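Local coordinates for uncharacterized protein DR_0571 (Deinococcus radiodurans R1, PDB 3C4N) that is of unknown function but binds ADP and probably acts as an FAD-dependent oxidoreductase, at residues 250-255 against 347-352. Residues are numbered along the deposited sequence; the frame is centred on the assembly and turned at random.
Sequences HGRAYR and GAWLAL
Gly251 to Arg255 and Gly347 to Leu352 run side by side as an antiparallel beta ladder, their strand axes 148° apart, within a mixed sheet of this FAD-dependent oxidoreductase family member, distinct from the sheet containing strand 36-42. Gly251–Leu352, Ala253–Leu350 and Arg255–Ala348 are the hydrogen-bonded pairs, each closed by two N–H···O bonds. The two bonds of the central pair are nearly straight, with Leu350 N to Ala253 O at 2.9 Å, whereas at the Gly251 end Leu352 N reaches Gly251 O from above the carbonyl plane. Between the hydrogen-bonded pairs lie the non-hydrogen-bonded pairs Arg252–Ala351 and Tyr254–Trp349, where CA–H···O contacts such as Arg252 CA to Leu350 O, 3.4 Å, add to the pairing.

On the face carrying these two pairs, the indole of Trp349 is sandwiched between its neighbours from the other strand. The guanidinium of Arg252 lies flat on one side, planes 14° apart, in a cation-pi stack that puts CZ 3.6 Å from the centroid of the six-membered ring; the bend at chi3 (-78°) folds the chain back over the indole. From the opposite side Tyr254 CB makes a CH-pi contact, 3.7 Å from the same centroid. Replacing Trp349 by alanine would probably strip the Arg252 guanidinium of its stacking surface, leave it free to turn, and remove the ring beneath Tyr254 CB. The CG of Tyr254, anti to the backbone N, carries the phenol across Ala348 toward Gly347, where OH lies near CA.

The other face is aliphatic near Ala253, whose CB meets Leu352 CD2 at 4.0 Å. On that face the Leu350 side chain also comes near Ala78 of the ADP site, and Arg255 NH2 hydrogen-bonds to Pro289 O. At the Gly347 end, a water donates to Gly347 O at 3.2 Å and contacts Tyr254 OH weakly.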
ATOM      1  N   HIS A 250      -0.891 -25.947  17.118  1.00 24.06           N
ATOM      2  CA  HIS A 250      -0.387 -25.763  15.754  1.00 22.69           C
ATOM      3  C   HIS A 250       1.134 -25.845  15.622  1.00 19.58           C
ATOM      4  O   HIS A 250       1.880 -25.473  16.527  1.00 23.55           O
ATOM      5  CB  HIS A 250      -0.887 -24.433  15.204  1.00 22.62           C
ATOM      6  CG  HIS A 250      -2.361 -24.254  15.348  1.00 20.94           C
ATOM      7  ND1 HIS A 250      -2.915 -23.160  15.977  1.00 24.30           N
ATOM      8  CD2 HIS A 250      -3.398 -25.036  14.967  1.00 17.75           C
ATOM      9  CE1 HIS A 250      -4.230 -23.277  15.978  1.00 19.73           C
ATOM     10  NE2 HIS A 250      -4.550 -24.406  15.371  1.00 24.05           N
ATOM     11  N   GLY A 251       1.587 -26.334  14.477  1.00 16.56           N
ATOM     12  CA  GLY A 251       3.007 -26.466  14.261  1.00  9.98           C
ATOM     13  C   GLY A 251       3.454 -25.776  12.998  1.00 21.56           C
ATOM     14  O   GLY A 251       2.660 -25.153  12.294  1.00 19.22           O
ATOM     15  N   ARG A 252       4.740 -25.900  12.703  1.00 20.60           N
ATOM     16  CA  ARG A 252       5.301 -25.273  11.527  1.00 24.00           C
ATOM     17  C   ARG A 252       6.331 -26.168  10.860  1.00 22.31           C
ATOM     18  O   ARG A 252       7.025 -26.932  11.525  1.00 33.33           O
ATOM     19  CB  ARG A 252       5.929 -23.931  11.921  1.00 28.59           C
ATOM     20  CG  ARG A 252       6.852 -23.996  13.135  1.00 31.23           C
ATOM     21  CD  ARG A 252       7.031 -22.619  13.787  1.00 33.18           C
ATOM     22  NE  ARG A 252       7.957 -21.734  13.076  1.00 35.18           N
ATOM     23  CZ  ARG A 252       9.283 -21.823  13.145  1.00 26.53           C
ATOM     24  NH1 ARG A 252       9.852 -22.763  13.887  1.00 30.73           N
ATOM     25  NH2 ARG A 252      10.041 -20.957  12.490  1.00 38.27           N
ATOM     26  N   ALA A 253       6.415 -26.089   9.539  1.00 20.00           N
ATOM     27  CA  ALA A 253       7.386 -26.885   8.812  1.00 17.50           C
ATOM     28  C   ALA A 253       8.092 -26.017   7.775  1.00 21.04           C
ATOM     29  O   ALA A 253       7.479 -25.154   7.141  1.00 25.72           O
ATOM     30  CB  ALA A 253       6.705 -28.064   8.136  1.00 16.88           C
ATOM     31  N   TYR A 254       9.394 -26.228   7.625  1.00 17.20           N
ATOM     32  CA  TYR A 254      10.154 -25.484   6.642  1.00 16.94           C
ATOM     33  C   TYR A 254      10.264 -26.342   5.409  1.00 20.35           C
ATOM     34  O   TYR A 254      10.777 -27.464   5.448  1.00 11.25           O
ATOM     35  CB  TYR A 254      11.552 -25.161   7.129  1.00 21.60           C
ATOM     36  CG  TYR A 254      12.337 -24.321   6.151  1.00 24.38           C
ATOM     37  CD1 TYR A 254      11.961 -23.010   5.868  1.00 27.85           C
ATOM     38  CD2 TYR A 254      13.488 -24.813   5.550  1.00 25.57           C
ATOM     39  CE1 TYR A 254      12.722 -22.209   5.022  1.00 27.39           C
ATOM     40  CE2 TYR A 254      14.253 -24.021   4.705  1.00 22.42           C
ATOM     41  CZ  TYR A 254      13.872 -22.724   4.450  1.00 25.92           C
ATOM     42  OH  TYR A 254      14.677 -21.925   3.680  1.00 24.36           O
ATOM     43  N   ARG A 255       9.787 -25.791   4.302  1.00 26.38           N
ATOM     44  CA  ARG A 255       9.795 -26.496   3.039  1.00 22.00           C
ATOM     45  C   ARG A 255      10.550 -25.691   2.005  1.00 23.59           C
ATOM     46  O   ARG A 255      10.360 -24.484   1.875  1.00 20.08           O
ATOM     47  CB  ARG A 255       8.364 -26.727   2.587  1.00 21.06           C
ATOM     48  CG  ARG A 255       8.229 -27.390   1.245  1.00 25.90           C
ATOM     49  CD  ARG A 255       6.788 -27.269   0.786  1.00 26.24           C
ATOM     50  NE  ARG A 255       6.109 -28.553   0.756  1.00 20.00           N
ATOM     51  CZ  ARG A 255       4.795 -28.691   0.643  1.00 20.06           C
ATOM     52  NH1 ARG A 255       4.019 -27.618   0.559  1.00 14.65           N
ATOM     53  NH2 ARG A 255       4.263 -29.904   0.597  1.00 13.10           N
ATOM     54  N   GLY A 347      13.125 -21.136   0.086  1.00 26.62           N
ATOM     55  CA  GLY A 347      12.444 -21.828   1.168  1.00 18.73           C
ATOM     56  C   GLY A 347      11.539 -20.913   1.969  1.00 20.30           C
ATOM     57  O   GLY A 347      11.697 -19.696   1.928  1.00 25.45           O
ATOM     58  N   ALA A 348      10.591 -21.495   2.701  1.00 21.80           N
ATOM     59  CA  ALA A 348       9.649 -20.719   3.504  1.00 20.37           C
ATOM     60  C   ALA A 348       9.035 -21.561   4.607  1.00 18.57           C
ATOM     61  O   ALA A 348       9.032 -22.789   4.535  1.00 23.55           O
ATOM     62  CB  ALA A 348       8.544 -20.160   2.618  1.00 13.74           C
ATOM     63  N   TRP A 349       8.511 -20.899   5.629  1.00 17.31           N
ATOM     64  CA  TRP A 349       7.869 -21.623   6.719  1.00 24.79           C
ATOM     65  C   TRP A 349       6.358 -21.666   6.506  1.00 21.74           C
ATOM     66  O   TRP A 349       5.722 -20.632   6.289  1.00 21.45           O
ATOM     67  CB  TRP A 349       8.172 -20.964   8.070  1.00 22.83           C
ATOM     68  CG  TRP A 349       9.569 -21.168   8.555  1.00 24.51           C
ATOM     69  CD1 TRP A 349      10.649 -20.354   8.339  1.00 21.21           C
ATOM     70  CD2 TRP A 349      10.040 -22.254   9.359  1.00 22.64           C
ATOM     71  NE1 TRP A 349      11.758 -20.865   8.966  1.00 22.82           N
ATOM     72  CE2 TRP A 349      11.413 -22.031   9.599  1.00 29.04           C
ATOM     73  CE3 TRP A 349       9.434 -23.393   9.902  1.00 26.38           C
ATOM     74  CZ2 TRP A 349      12.194 -22.910  10.364  1.00 32.78           C
ATOM     75  CZ3 TRP A 349      10.210 -24.270  10.664  1.00 31.71           C
ATOM     76  CH2 TRP A 349      11.574 -24.022  10.887  1.00 25.75           C
ATOM     77  N   LEU A 350       5.789 -22.865   6.555  1.00 20.61           N
ATOM     78  CA  LEU A 350       4.352 -23.021   6.393  1.00 18.73           C
ATOM     79  C   LEU A 350       3.746 -23.510   7.687  1.00 20.04           C
ATOM     80  O   LEU A 350       4.330 -24.345   8.384  1.00 19.69           O
ATOM     81  CB  LEU A 350       4.006 -24.015   5.280  1.00 19.73           C
ATOM     82  CG  LEU A 350       4.130 -23.530   3.824  1.00 24.49           C
ATOM     83  CD1 LEU A 350       5.601 -23.483   3.421  1.00 25.40           C
ATOM     84  CD2 LEU A 350       3.371 -24.491   2.911  1.00 26.73           C
ATOM     85  N   ALA A 351       2.582 -22.968   8.025  1.00 21.20           N
ATOM     86  CA  ALA A 351       1.902 -23.385   9.232  1.00 17.69           C
ATOM     87  C   ALA A 351       1.320 -24.760   8.988  1.00 18.57           C
ATOM     88  O   ALA A 351       0.964 -25.114   7.863  1.00 20.87           O
ATOM     89  CB  ALA A 351       0.788 -22.406   9.597  1.00 16.00           C
ATOM     90  N   LEU A 352       1.256 -25.527  10.065  1.00 15.03           N
ATOM     91  CA  LEU A 352       0.703 -26.860  10.067  1.00 11.83           C
ATOM     92  C   LEU A 352      -0.393 -26.813  11.125  1.00 16.98           C
ATOM     93  O   LEU A 352      -0.116 -26.784  12.327  1.00 18.74           O
ATOM     94  CB  LEU A 352       1.780 -27.874  10.442  1.00  8.86           C
ATOM     95  CG  LEU A 352       2.240 -28.732   9.268  1.00 13.04           C
ATOM     96  CD1 LEU A 352       2.632 -27.846   8.097  1.00 11.71           C
ATOM     97  CD2 LEU A 352       3.395 -29.611   9.694  1.00 16.28           C
TER
HETATM   98  O   HOH W   1      13.921 -18.594   3.904  1.00 24.82           O